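Local coordinates for protein putative NADH-flavin reductase (PDB 3H2S) that binds NADPH in a Rossmann-type domain and probably acts as an NAD(P)H-dependent oxidoreductase of the biliverdin-reductase-B-like SDR family, at residues G79-H82 with L83-T87; P117-L120 with D121-E124; P130-D133 with G134-Q138; Q138-E141 with Y142-L145. One frame throughout, in Å; residues are numbered along the deposited sequence.

Contact 1. Residues G79-H82 with L83-T87; sequences GYLH and LDFAT. With NDP (NADPH dihydro-nicotinamide-adenine-dinucleotide phosphate), chain C.
Leu81 and Phe85, one helical turn apart, meet with the leucine CB lying over one face of the phenylalanine ring, 4.1 Å from the ring centroid and 28° off its normal, a CH-pi contact. The CG of Phe85 stands anti to its carbonyl carbon (chi1 -64°), which lays the ring back along the helix against Leu81. Both side chains then reach the adenine of NADPH: Leu81 CD1 lies 3.5 Å from N6A of NADPH, while at the edge of the Phe85 ring CZ is 3.9 Å from C6A. Apolar groups suit a place where they must border a flat base. The imidazole of His82 reaches the nicotinamide ribose, where NE2 gives a weak hydrogen bond to O2D of NADPH (3.4 Å).

On another side of the helix the Tyr80 ring and the Asp84 carboxylate are inclined at 52°, with Tyr80 CD1 3.4 Å from Asp84 OD2. The acid's main partner is Arg94 of the second subunit, a salt bridge across the dimer interface. Beneath the side chains, Asp84 N and Phe85 N bond to Tyr80 O and Leu81 O in the alpha-helical pattern.

This is the first part of helix 80-91, which links parallel strands 65-68 and 99-103 in a beta-alpha-beta unit and packs through Tyr80, His82, Ala86 and Thr87 against helix 132-145.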
# COMPACT_ATOMS: atom_id res chain seq x y z
N GLY A 79 -9.29 -8.96 6.75
CA GLY A 79 -8.41 -8.03 7.47
C GLY A 79 -7.52 -7.22 6.56
O GLY A 79 -7.16 -6.09 6.88
N TYR A 80 -7.26 -7.74 5.36
CA TYR A 80 -6.44 -7.01 4.39
C TYR A 80 -7.04 -5.65 4.02
O TYR A 80 -6.32 -4.76 3.55
CB TYR A 80 -6.19 -7.85 3.13
CG TYR A 80 -7.46 -8.29 2.43
CD1 TYR A 80 -8.14 -7.42 1.60
CD2 TYR A 80 -7.90 -9.61 2.51
CE1 TYR A 80 -9.29 -7.83 0.92
CE2 TYR A 80 -9.08 -10.01 1.90
CZ TYR A 80 -9.77 -9.12 1.10
OH TYR A 80 -10.91 -9.54 0.46
N LEU A 81 -8.35 -5.51 4.15
CA LEU A 81 -8.98 -4.22 3.83
C LEU A 81 -8.48 -3.05 4.66
O LEU A 81 -8.44 -1.91 4.17
CB LEU A 81 -10.50 -4.32 3.91
CG LEU A 81 -11.21 -5.16 2.85
CD1 LEU A 81 -12.71 -5.21 3.15
CD2 LEU A 81 -10.96 -4.59 1.46
N HIS A 82 -8.10 -3.30 5.91
CA HIS A 82 -7.47 -2.26 6.71
C HIS A 82 -6.30 -1.65 5.95
O HIS A 82 -6.13 -0.42 5.92
CB HIS A 82 -6.97 -2.83 8.04
CG HIS A 82 -8.05 -2.98 9.07
ND1 HIS A 82 -8.47 -4.20 9.54
CD2 HIS A 82 -8.79 -2.05 9.71
CE1 HIS A 82 -9.34 -4.01 10.51
NE2 HIS A 82 -9.58 -2.72 10.62
N LEU A 83 -5.47 -2.51 5.39
CA LEU A 83 -4.34 -2.08 4.58
C LEU A 83 -4.75 -1.44 3.24
O LEU A 83 -4.33 -0.33 2.93
CB LEU A 83 -3.38 -3.24 4.36
CG LEU A 83 -2.08 -2.97 3.59
CD1 LEU A 83 -1.26 -1.83 4.24
CD2 LEU A 83 -1.27 -4.25 3.49
N ASP A 84 -5.59 -2.14 2.48
CA ASP A 84 -6.00 -1.68 1.15
C ASP A 84 -6.70 -0.32 1.18
O ASP A 84 -6.47 0.51 0.31
CB ASP A 84 -6.89 -2.73 0.46
CG ASP A 84 -6.11 -3.95 -0.01
OD1 ASP A 84 -4.85 -3.92 -0.07
OD2 ASP A 84 -6.76 -4.98 -0.30
N PHE A 85 -7.61 -0.11 2.13
CA PHE A 85 -8.27 1.20 2.20
C PHE A 85 -7.21 2.30 2.40
O PHE A 85 -7.34 3.40 1.85
CB PHE A 85 -9.25 1.26 3.37
CG PHE A 85 -10.40 0.29 3.27
CD1 PHE A 85 -11.14 0.17 2.10
CD2 PHE A 85 -10.90 -0.31 4.42
CE1 PHE A 85 -12.31 -0.56 2.05
CE2 PHE A 85 -12.08 -1.06 4.37
CZ PHE A 85 -12.75 -1.21 3.17
N ALA A 86 -6.25 2.06 3.30
CA ALA A 86 -5.24 3.07 3.60
C ALA A 86 -4.32 3.35 2.42
O ALA A 86 -3.99 4.51 2.15
CB ALA A 86 -4.43 2.67 4.85
N THR A 87 -3.82 2.29 1.78
CA THR A 87 -2.93 2.48 0.63
C THR A 87 -3.67 3.24 -0.46
O THR A 87 -3.08 4.06 -1.16
CB THR A 87 -2.40 1.14 0.05
OG1 THR A 87 -3.50 0.37 -0.47
CG2 THR A 87 -1.65 0.31 1.14
PA NDP C . -17.42 -0.19 12.75
O1A NDP C . -17.41 -1.74 12.76
O2A NDP C . -18.45 0.52 13.56
O5B NDP C . -17.70 -0.05 11.09
C5B NDP C . -16.71 0.84 10.52
C4B NDP C . -17.18 1.33 9.09
O4B NDP C . -16.66 0.43 8.13
C3B NDP C . -18.73 1.27 8.90
O3B NDP C . -19.11 2.55 8.48
C2B NDP C . -18.89 0.20 7.75
O2B NDP C . -19.96 0.37 6.88
C1B NDP C . -17.52 0.42 7.03
N9A NDP C . -17.17 -0.76 6.22
C8A NDP C . -16.86 -2.04 6.77
N7A NDP C . -16.55 -2.94 5.83
C5A NDP C . -16.61 -2.22 4.62
C6A NDP C . -16.35 -2.64 3.31
N6A NDP C . -16.02 -3.94 3.09
N1A NDP C . -16.74 -1.82 2.27
C2A NDP C . -17.05 -0.53 2.59
N3A NDP C . -17.14 0.06 3.82
C4A NDP C . -16.99 -0.86 4.84
O3 NDP C . -15.99 0.05 13.39
PN NDP C . -15.31 0.84 14.63
O1N NDP C . -15.86 2.28 14.65
O2N NDP C . -15.73 0.04 15.83
O5D NDP C . -13.70 0.96 14.45
C5D NDP C . -13.08 2.08 13.81
C4D NDP C . -11.56 1.85 13.86
O4D NDP C . -11.27 1.56 15.22
C3D NDP C . -10.96 0.71 13.00
O3D NDP C . -9.71 1.06 12.54
C2D NDP C . -10.94 -0.47 14.04
O2D NDP C . -9.93 -1.39 13.75
C1D NDP C . -10.52 0.37 15.30
N1N NDP C . -10.68 -0.39 16.53
C2N NDP C . -9.46 -0.74 17.24
C3N NDP C . -9.65 -1.74 18.39
C7N NDP C . -8.48 -1.63 19.36
O7N NDP C . -7.34 -1.50 18.93
N7N NDP C . -8.72 -1.86 20.71
C4N NDP C . -11.00 -1.84 19.06
C5N NDP C . -12.17 -1.72 18.13
C6N NDP C . -12.00 -0.91 16.87
P2B NDP C . -21.46 -0.08 7.33
O1X NDP C . -21.98 0.91 8.44
O2X NDP C . -22.39 0.22 6.10
O3X NDP C . -21.52 -1.49 7.81

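Contact 2. Residues P117-L120 with D121-E124; sequences PMIL and DFPE
One face of the Phe122 ring rests on the backbone of Ile119: the CA of Ile119 lies 3.6 Å from the ring centroid and only 2° off the normal, so this CH-pi contact is almost perfectly centred. At the ring's edge sits the selenium of selenomethionine Met118, 5.4 Å from the centroid and 79° off the normal, a Met-aromatic contact, though a loose one. The setting is a short 3-10 turn, residues 118-121, in the loop between strand 99-103 and helix 132-145 of this Rossmann-type domain.

Side chains add to it at two places on the rim. Met118 CG approaches CE1 of Phe122 at 3.8 Å, and Ile119 CG1 approaches CD2 of Phe122 at 3.9 Å. Ile119 sends CG1 anti to its backbone N, which lays that branch beside the ring while CG2 turns to Tyr139. A large planar residue suits the end of the turn because it can cover the backbone and collect both aliphatic neighbours; its remaining surroundings include Tyr132 of helix 132-145.

The i to i+3 pairing of this 3-10 turn brings its donors in from above the carbonyl planes. Asp121 N reaches Met118 O in this way at 2.9 Å. Asp121 itself is exposed and suits the surface, its carboxylate OD2 being hydrogen-bonded to His116. Longer than the Asp121 bond is the one that follows it, Phe122 N to Ile119 O at 3.2 Å, the donor standing 72° out of the carbonyl plane.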
# COMPACT_ATOMS: atom_id res chain seq x y z
N PRO A 117 6.28 -2.82 19.34
CA PRO A 117 4.87 -3.18 19.20
C PRO A 117 4.55 -4.56 19.77
O PRO A 117 5.31 -5.52 19.56
CB PRO A 117 4.65 -3.18 17.68
CG PRO A 117 5.75 -2.31 17.12
CD PRO A 117 6.91 -2.49 18.05
N MSE A 118 3.48 -4.65 20.55
CA MSE A 118 3.20 -5.86 21.33
C MSE A 118 2.88 -7.06 20.43
O MSE A 118 3.11 -8.20 20.83
CB MSE A 118 2.05 -5.62 22.30
CG MSE A 118 0.69 -5.39 21.62
SE MSE A 118 -0.76 -5.14 22.92
CE MSE A 118 -0.39 -3.27 23.43
N ILE A 119 2.35 -6.79 19.24
CA ILE A 119 2.02 -7.86 18.29
C ILE A 119 3.23 -8.73 17.98
O ILE A 119 3.10 -9.92 17.68
CB ILE A 119 1.43 -7.31 16.96
CG1 ILE A 119 0.82 -8.43 16.11
CG2 ILE A 119 2.48 -6.54 16.16
CD1 ILE A 119 0.02 -7.91 14.91
N LEU A 120 4.42 -8.15 18.07
CA LEU A 120 5.65 -8.90 17.78
C LEU A 120 5.88 -10.01 18.80
O LEU A 120 6.56 -11.00 18.50
CB LEU A 120 6.85 -7.96 17.74
CG LEU A 120 6.76 -6.84 16.70
CD1 LEU A 120 7.99 -5.97 16.76
CD2 LEU A 120 6.59 -7.43 15.31
N ASP A 121 5.31 -9.87 19.98
CA ASP A 121 5.51 -10.85 21.05
C ASP A 121 4.34 -11.83 21.20
O ASP A 121 4.37 -12.70 22.07
CB ASP A 121 5.75 -10.13 22.38
CG ASP A 121 7.05 -9.34 22.37
OD1 ASP A 121 8.05 -9.84 21.83
OD2 ASP A 121 7.06 -8.21 22.90
N PHE A 122 3.30 -11.66 20.39
CA PHE A 122 2.16 -12.57 20.44
C PHE A 122 2.61 -14.01 20.16
O PHE A 122 3.47 -14.24 19.30
CB PHE A 122 1.09 -12.16 19.43
CG PHE A 122 0.30 -10.94 19.84
CD1 PHE A 122 0.58 -10.27 21.02
CD2 PHE A 122 -0.73 -10.47 19.04
CE1 PHE A 122 -0.10 -9.10 21.36
CE2 PHE A 122 -1.44 -9.33 19.39
CZ PHE A 122 -1.14 -8.66 20.56
N PRO A 123 2.02 -14.98 20.88
CA PRO A 123 2.24 -16.41 20.63
C PRO A 123 1.76 -16.81 19.24
O PRO A 123 0.86 -16.17 18.68
CB PRO A 123 1.37 -17.09 21.69
CG PRO A 123 1.15 -16.08 22.73
CD PRO A 123 1.15 -14.75 22.05
N GLU A 124 2.26 -17.94 18.74
CA GLU A 124 1.83 -18.45 17.44
C GLU A 124 0.34 -18.74 17.43
O GLU A 124 -0.34 -18.54 16.43
CB GLU A 124 2.61 -19.71 17.07
CG GLU A 124 2.57 -20.04 15.59
CD GLU A 124 2.89 -21.49 15.32
OE1 GLU A 124 3.89 -21.76 14.61
OE2 GLU A 124 2.16 -22.37 15.83

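Contact 3. Residues P130-D133 with G134-Q138; sequences PWYD and GALYQ. With NDP (NADPH dihydro-nicotinamide-adenine-dinucleotide phosphate), chain C.
With CG anti to the backbone N in both Tyr132 (chi1 -172°) and Leu136, the two side chains lean together along one flank of the first turn of helix 132-145, the helix that follows strand 99-103 in this Rossmann-type domain. Tyr132 CE2 comes within 4.1 Å of Leu136 CB, the chains crossing at a slant. Trp131 differs: its CG lies between the backbone N and the carbonyl carbon (chi1 52°), so that the indole presents its edge to the methyl of Ala135, CE3 to CB 4.0 Å. Alanine's single methyl fits against the rim of so broad a ring, whose other neighbours include Trp74.

Asp133 sets its carboxylate nearly perpendicular, 83°, to the ring of Tyr137. OD1 of Asp133 lies in the ring plane at the edge, 3.4 Å from CD1 of Tyr137, where the ring's positive C-H rim would suit a carboxylate oxygen. OD2 of Asp133 instead accepts from the backbone N of Gly79, tying this turn to the start of helix 80-91.

Gln138 faces the cofactor. Its amide serves both hydroxyls of the nicotinamide ribose: OE1 accepts from O2D of NADPH at 2.7 Å, and NE2 donates to O3D of NADPH at 3.1 Å, a use of both ends that suits glutamine. At the helix start a water bridges the backbone, donating to Pro130 O at 2.7 Å and accepting from Gly134 N at 2.8 Å.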
# COMPACT_ATOMS: atom_id res chain seq x y z
N PRO A 130 -9.98 -14.93 16.06
CA PRO A 130 -10.72 -14.20 15.02
C PRO A 130 -10.26 -12.74 14.86
O PRO A 130 -10.54 -12.11 13.83
CB PRO A 130 -12.18 -14.27 15.51
CG PRO A 130 -12.20 -15.41 16.48
CD PRO A 130 -10.86 -15.40 17.14
N TRP A 131 -9.63 -12.19 15.89
CA TRP A 131 -9.24 -10.78 15.90
C TRP A 131 -7.88 -10.56 15.25
O TRP A 131 -7.49 -9.43 14.97
CB TRP A 131 -9.23 -10.21 17.32
CG TRP A 131 -8.42 -11.02 18.29
CD1 TRP A 131 -8.90 -11.92 19.20
CD2 TRP A 131 -7.00 -10.99 18.47
NE1 TRP A 131 -7.87 -12.43 19.96
CE2 TRP A 131 -6.69 -11.88 19.53
CE3 TRP A 131 -5.96 -10.26 17.89
CZ2 TRP A 131 -5.38 -12.08 19.98
CZ3 TRP A 131 -4.66 -10.46 18.34
CH2 TRP A 131 -4.39 -11.37 19.37
N TYR A 132 -7.12 -11.64 15.09
CA TYR A 132 -5.73 -11.52 14.69
C TYR A 132 -5.57 -10.96 13.29
O TYR A 132 -4.72 -10.12 13.04
CB TYR A 132 -5.01 -12.87 14.80
CG TYR A 132 -3.53 -12.75 14.57
CD1 TYR A 132 -2.70 -12.19 15.54
CD2 TYR A 132 -2.98 -13.08 13.35
CE1 TYR A 132 -1.34 -12.03 15.31
CE2 TYR A 132 -1.64 -12.90 13.09
CZ TYR A 132 -0.82 -12.40 14.08
OH TYR A 132 0.52 -12.22 13.81
N ASP A 133 -6.31 -11.51 12.34
CA ASP A 133 -6.23 -11.06 10.95
C ASP A 133 -6.29 -9.53 10.84
O ASP A 133 -5.41 -8.90 10.23
CB ASP A 133 -7.36 -11.74 10.15
CG ASP A 133 -7.44 -11.27 8.70
OD1 ASP A 133 -6.39 -11.09 8.03
OD2 ASP A 133 -8.57 -11.24 8.21
N GLY A 134 -7.31 -8.92 11.43
CA GLY A 134 -7.40 -7.47 11.45
C GLY A 134 -6.27 -6.77 12.18
O GLY A 134 -5.76 -5.76 11.68
N ALA A 135 -5.87 -7.29 13.34
CA ALA A 135 -4.77 -6.71 14.11
C ALA A 135 -3.45 -6.71 13.31
O ALA A 135 -2.72 -5.71 13.27
CB ALA A 135 -4.59 -7.46 15.44
N LEU A 136 -3.15 -7.82 12.65
CA LEU A 136 -1.96 -7.92 11.80
C LEU A 136 -1.99 -6.84 10.72
O LEU A 136 -1.03 -6.09 10.53
CB LEU A 136 -1.87 -9.31 11.18
CG LEU A 136 -0.71 -9.53 10.20
CD1 LEU A 136 0.64 -9.38 10.92
CD2 LEU A 136 -0.86 -10.90 9.53
N TYR A 137 -3.09 -6.76 9.98
CA TYR A 137 -3.12 -5.83 8.86
C TYR A 137 -3.17 -4.36 9.27
O TYR A 137 -2.66 -3.50 8.54
CB TYR A 137 -4.25 -6.19 7.89
CG TYR A 137 -3.83 -7.25 6.92
CD1 TYR A 137 -4.32 -8.56 7.03
CD2 TYR A 137 -3.00 -6.94 5.86
CE1 TYR A 137 -3.97 -9.54 6.09
CE2 TYR A 137 -2.66 -7.90 4.91
CZ TYR A 137 -3.15 -9.18 5.03
OH TYR A 137 -2.83 -10.09 4.06
N GLN A 138 -3.67 -4.07 10.47
CA GLN A 138 -3.57 -2.72 11.01
C GLN A 138 -2.17 -2.38 11.48
O GLN A 138 -1.76 -1.21 11.45
CB GLN A 138 -4.58 -2.48 12.14
CG GLN A 138 -5.97 -2.32 11.63
CD GLN A 138 -6.73 -1.26 12.40
OE1 GLN A 138 -7.24 -1.53 13.48
NE2 GLN A 138 -6.88 -0.09 11.80
PA NDP C . -17.42 -0.19 12.75
O1A NDP C . -17.41 -1.74 12.76
O2A NDP C . -18.45 0.52 13.56
O5B NDP C . -17.70 -0.05 11.09
C5B NDP C . -16.71 0.84 10.52
C4B NDP C . -17.18 1.33 9.09
O4B NDP C . -16.66 0.43 8.13
C3B NDP C . -18.73 1.27 8.90
O3B NDP C . -19.11 2.55 8.48
C2B NDP C . -18.89 0.20 7.75
O2B NDP C . -19.96 0.37 6.88
C1B NDP C . -17.52 0.42 7.03
N9A NDP C . -17.17 -0.76 6.22
C8A NDP C . -16.86 -2.04 6.77
N7A NDP C . -16.55 -2.94 5.83
C5A NDP C . -16.61 -2.22 4.62
C6A NDP C . -16.35 -2.64 3.31
N6A NDP C . -16.02 -3.94 3.09
N1A NDP C . -16.74 -1.82 2.27
C2A NDP C . -17.05 -0.53 2.59
N3A NDP C . -17.14 0.06 3.82
C4A NDP C . -16.99 -0.86 4.84
O3 NDP C . -15.99 0.05 13.39
PN NDP C . -15.31 0.84 14.63
O1N NDP C . -15.86 2.28 14.65
O2N NDP C . -15.73 0.04 15.83
O5D NDP C . -13.70 0.96 14.45
C5D NDP C . -13.08 2.08 13.81
C4D NDP C . -11.56 1.85 13.86
O4D NDP C . -11.27 1.56 15.22
C3D NDP C . -10.96 0.71 13.00
O3D NDP C . -9.71 1.06 12.54
C2D NDP C . -10.94 -0.47 14.04
O2D NDP C . -9.93 -1.39 13.75
C1D NDP C . -10.52 0.37 15.30
N1N NDP C . -10.68 -0.39 16.53
C2N NDP C . -9.46 -0.74 17.24
C3N NDP C . -9.65 -1.74 18.39
C7N NDP C . -8.48 -1.63 19.36
O7N NDP C . -7.34 -1.50 18.93
N7N NDP C . -8.72 -1.86 20.71
C4N NDP C . -11.00 -1.84 19.06
C5N NDP C . -12.17 -1.72 18.13
C6N NDP C . -12.00 -0.91 16.87
P2B NDP C . -21.46 -0.08 7.33
O1X NDP C . -21.98 0.91 8.44
O2X NDP C . -22.39 0.22 6.10
O3X NDP C . -21.52 -1.49 7.81
O HOH W 1 -9.69 -9.97 12.42

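Contact 4. Residues Q138-E141 with Y142-L145. With NDP (NADPH dihydro-nicotinamide-adenine-dinucleotide phosphate), chain C.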
# COMPACT_ATOMS: atom_id res chain seq x y z
N GLN A 138 -3.67 -4.07 10.47
CA GLN A 138 -3.57 -2.72 11.01
C GLN A 138 -2.17 -2.38 11.48
O GLN A 138 -1.76 -1.21 11.45
CB GLN A 138 -4.58 -2.48 12.14
CG GLN A 138 -5.97 -2.32 11.63
CD GLN A 138 -6.73 -1.26 12.40
OE1 GLN A 138 -7.24 -1.53 13.48
NE2 GLN A 138 -6.88 -0.09 11.80
N TYR A 139 -1.45 -3.38 11.98
CA TYR A 139 -0.04 -3.21 12.25
C TYR A 139 0.70 -2.86 10.94
O TYR A 139 1.46 -1.91 10.88
CB TYR A 139 0.53 -4.49 12.87
CG TYR A 139 2.03 -4.48 12.98
CD1 TYR A 139 2.68 -3.57 13.79
CD2 TYR A 139 2.81 -5.33 12.20
CE1 TYR A 139 4.07 -3.52 13.86
CE2 TYR A 139 4.20 -5.33 12.31
CZ TYR A 139 4.82 -4.44 13.16
OH TYR A 139 6.20 -4.42 13.23
N TYR A 140 0.43 -3.63 9.88
CA TYR A 140 0.97 -3.31 8.55
C TYR A 140 0.53 -1.93 8.04
O TYR A 140 1.32 -1.22 7.41
CB TYR A 140 0.58 -4.39 7.55
CG TYR A 140 1.23 -5.76 7.79
CD1 TYR A 140 2.48 -5.88 8.38
CD2 TYR A 140 0.61 -6.92 7.33
CE1 TYR A 140 3.09 -7.13 8.54
CE2 TYR A 140 1.19 -8.17 7.49
CZ TYR A 140 2.44 -8.27 8.08
OH TYR A 140 3.02 -9.50 8.23
N GLU A 141 -0.74 -1.58 8.26
CA GLU A 141 -1.24 -0.25 7.88
C GLU A 141 -0.42 0.86 8.55
O GLU A 141 0.02 1.80 7.89
CB GLU A 141 -2.72 -0.12 8.27
CG GLU A 141 -3.30 1.28 8.07
CD GLU A 141 -4.72 1.41 8.61
OE1 GLU A 141 -5.20 0.51 9.35
OE2 GLU A 141 -5.33 2.47 8.35
N TYR A 142 -0.12 0.66 9.82
CA TYR A 142 0.74 1.58 10.57
C TYR A 142 2.16 1.65 9.97
O TYR A 142 2.74 2.72 9.84
CB TYR A 142 0.81 1.12 12.02
CG TYR A 142 1.93 1.73 12.81
CD1 TYR A 142 2.88 0.92 13.42
CD2 TYR A 142 2.00 3.09 13.02
CE1 TYR A 142 3.89 1.45 14.19
CE2 TYR A 142 2.99 3.64 13.83
CZ TYR A 142 3.92 2.81 14.42
OH TYR A 142 4.93 3.34 15.20
N GLN A 143 2.71 0.50 9.60
CA GLN A 143 4.04 0.48 9.01
C GLN A 143 4.02 1.11 7.61
O GLN A 143 4.98 1.77 7.22
CB GLN A 143 4.57 -0.94 8.93
CG GLN A 143 4.86 -1.58 10.28
CD GLN A 143 5.57 -2.90 10.13
OE1 GLN A 143 6.64 -3.11 10.69
NE2 GLN A 143 5.06 -3.74 9.23
N PHE A 144 2.96 0.84 6.86
CA PHE A 144 2.81 1.43 5.52
C PHE A 144 2.78 2.95 5.58
O PHE A 144 3.40 3.63 4.76
CB PHE A 144 1.53 0.94 4.84
CG PHE A 144 1.14 1.77 3.66
CD1 PHE A 144 1.79 1.61 2.45
CD2 PHE A 144 0.13 2.73 3.75
CE1 PHE A 144 1.49 2.42 1.35
CE2 PHE A 144 -0.23 3.49 2.65
CZ PHE A 144 0.47 3.36 1.46
N LEU A 145 2.03 3.50 6.53
CA LEU A 145 1.93 4.96 6.64
C LEU A 145 3.32 5.61 6.76
O LEU A 145 3.59 6.62 6.11
CB LEU A 145 1.03 5.35 7.82
CG LEU A 145 -0.47 5.06 7.69
CD1 LEU A 145 -1.18 5.43 8.98
CD2 LEU A 145 -1.12 5.77 6.50
PA NDP C . -17.42 -0.19 12.75
O1A NDP C . -17.41 -1.74 12.76
O2A NDP C . -18.45 0.52 13.56
O5B NDP C . -17.70 -0.05 11.09
C5B NDP C . -16.71 0.84 10.52
C4B NDP C . -17.18 1.33 9.09
O4B NDP C . -16.66 0.43 8.13
C3B NDP C . -18.73 1.27 8.90
O3B NDP C . -19.11 2.55 8.48
C2B NDP C . -18.89 0.20 7.75
O2B NDP C . -19.96 0.37 6.88
C1B NDP C . -17.52 0.42 7.03
N9A NDP C . -17.17 -0.76 6.22
C8A NDP C . -16.86 -2.04 6.77
N7A NDP C . -16.55 -2.94 5.83
C5A NDP C . -16.61 -2.22 4.62
C6A NDP C . -16.35 -2.64 3.31
N6A NDP C . -16.02 -3.94 3.09
N1A NDP C . -16.74 -1.82 2.27
C2A NDP C . -17.05 -0.53 2.59
N3A NDP C . -17.14 0.06 3.82
C4A NDP C . -16.99 -0.86 4.84
O3 NDP C . -15.99 0.05 13.39
PN NDP C . -15.31 0.84 14.63
O1N NDP C . -15.86 2.28 14.65
O2N NDP C . -15.73 0.04 15.83
O5D NDP C . -13.70 0.96 14.45
C5D NDP C . -13.08 2.08 13.81
C4D NDP C . -11.56 1.85 13.86
O4D NDP C . -11.27 1.56 15.22
C3D NDP C . -10.96 0.71 13.00
O3D NDP C . -9.71 1.06 12.54
C2D NDP C . -10.94 -0.47 14.04
O2D NDP C . -9.93 -1.39 13.75
C1D NDP C . -10.52 0.37 15.30
N1N NDP C . -10.68 -0.39 16.53
C2N NDP C . -9.46 -0.74 17.24
C3N NDP C . -9.65 -1.74 18.39
C7N NDP C . -8.48 -1.63 19.36
O7N NDP C . -7.34 -1.50 18.93
N7N NDP C . -8.72 -1.86 20.71
C4N NDP C . -11.00 -1.84 19.06
C5N NDP C . -12.17 -1.72 18.13
C6N NDP C . -12.00 -0.91 16.87
P2B NDP C . -21.46 -0.08 7.33
O1X NDP C . -21.98 0.91 8.44
O2X NDP C . -22.39 0.22 6.10
O3X NDP C . -21.52 -1.49 7.81
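Gln143 spreads its side chain over one face of the Tyr139 ring. Its CG sits 4.2 Å from the ring centroid and 18° off the normal, displaced toward the rim, and the amide beyond it is inclined at 32° to the ring. That amide carries on to the phenol end, where OE1 of Gln143 is 2.9 Å from OH of Tyr139. The other end of the amide lies against Tyr140: NE2 of Gln143 lies in the plane of that ring at its edge, 3.5 Å from CD1, as the two side chains run side by side with their planes nearly parallel. Glutamine suits the place between two tyrosines, having methylenes for a ring face and a flat polar head beyond them.

The extended chain of Gln143, with CG anti to its carbonyl carbon, carries the amide back one turn to these rings. The turn is regular alpha-helix, the second half of helix 132-145, which lies beside helix 80-91 in the Rossmann-type domain; four successive i to i+4 bonds run from Tyr142 N to Gln138 O through Leu145 N to Glu141 O.

On the buried side Glu141 acts as a second-shell residue for the cofactor. Its OE1 accepts from NE2 of Gln138 at 3.0 Å and 167°, meeting the donor on the syn side of the carboxylate, which is consistent with the way round the Gln138 amide is placed, NE2 on the Glu141 side. Farther out, Phe144 packs on Thr87 and Val90 and on Leu83 of the second subunit, Leu145 on Phe102 of strand 99-103, and Tyr142 makes a cation-pi contact with Arg209.

In the fold
Contact 1 is the buried one, contact 4 is partly buried, and contacts 2 and 3 lie at the surface, the centre of contact 2 being about 22 Å from the centre of the chain. Contacts 3 and 4 divide helix 132-145 and share Gln138; contact 1 begins the adjacent helix 80-91, and contact 2 is a loop turn leaning on the longer helix. Contacts 1 and 3 join where Gly79 N meets Asp133 OD2, and contacts 2 and 3 where Phe122 packs on Trp131. Chemistry follows place: contacts 1, 3 and 4 reach NADPH and mix apolar with polar groups, whereas contact 2 relies on apolar and aromatic packing over a 3-10 turn.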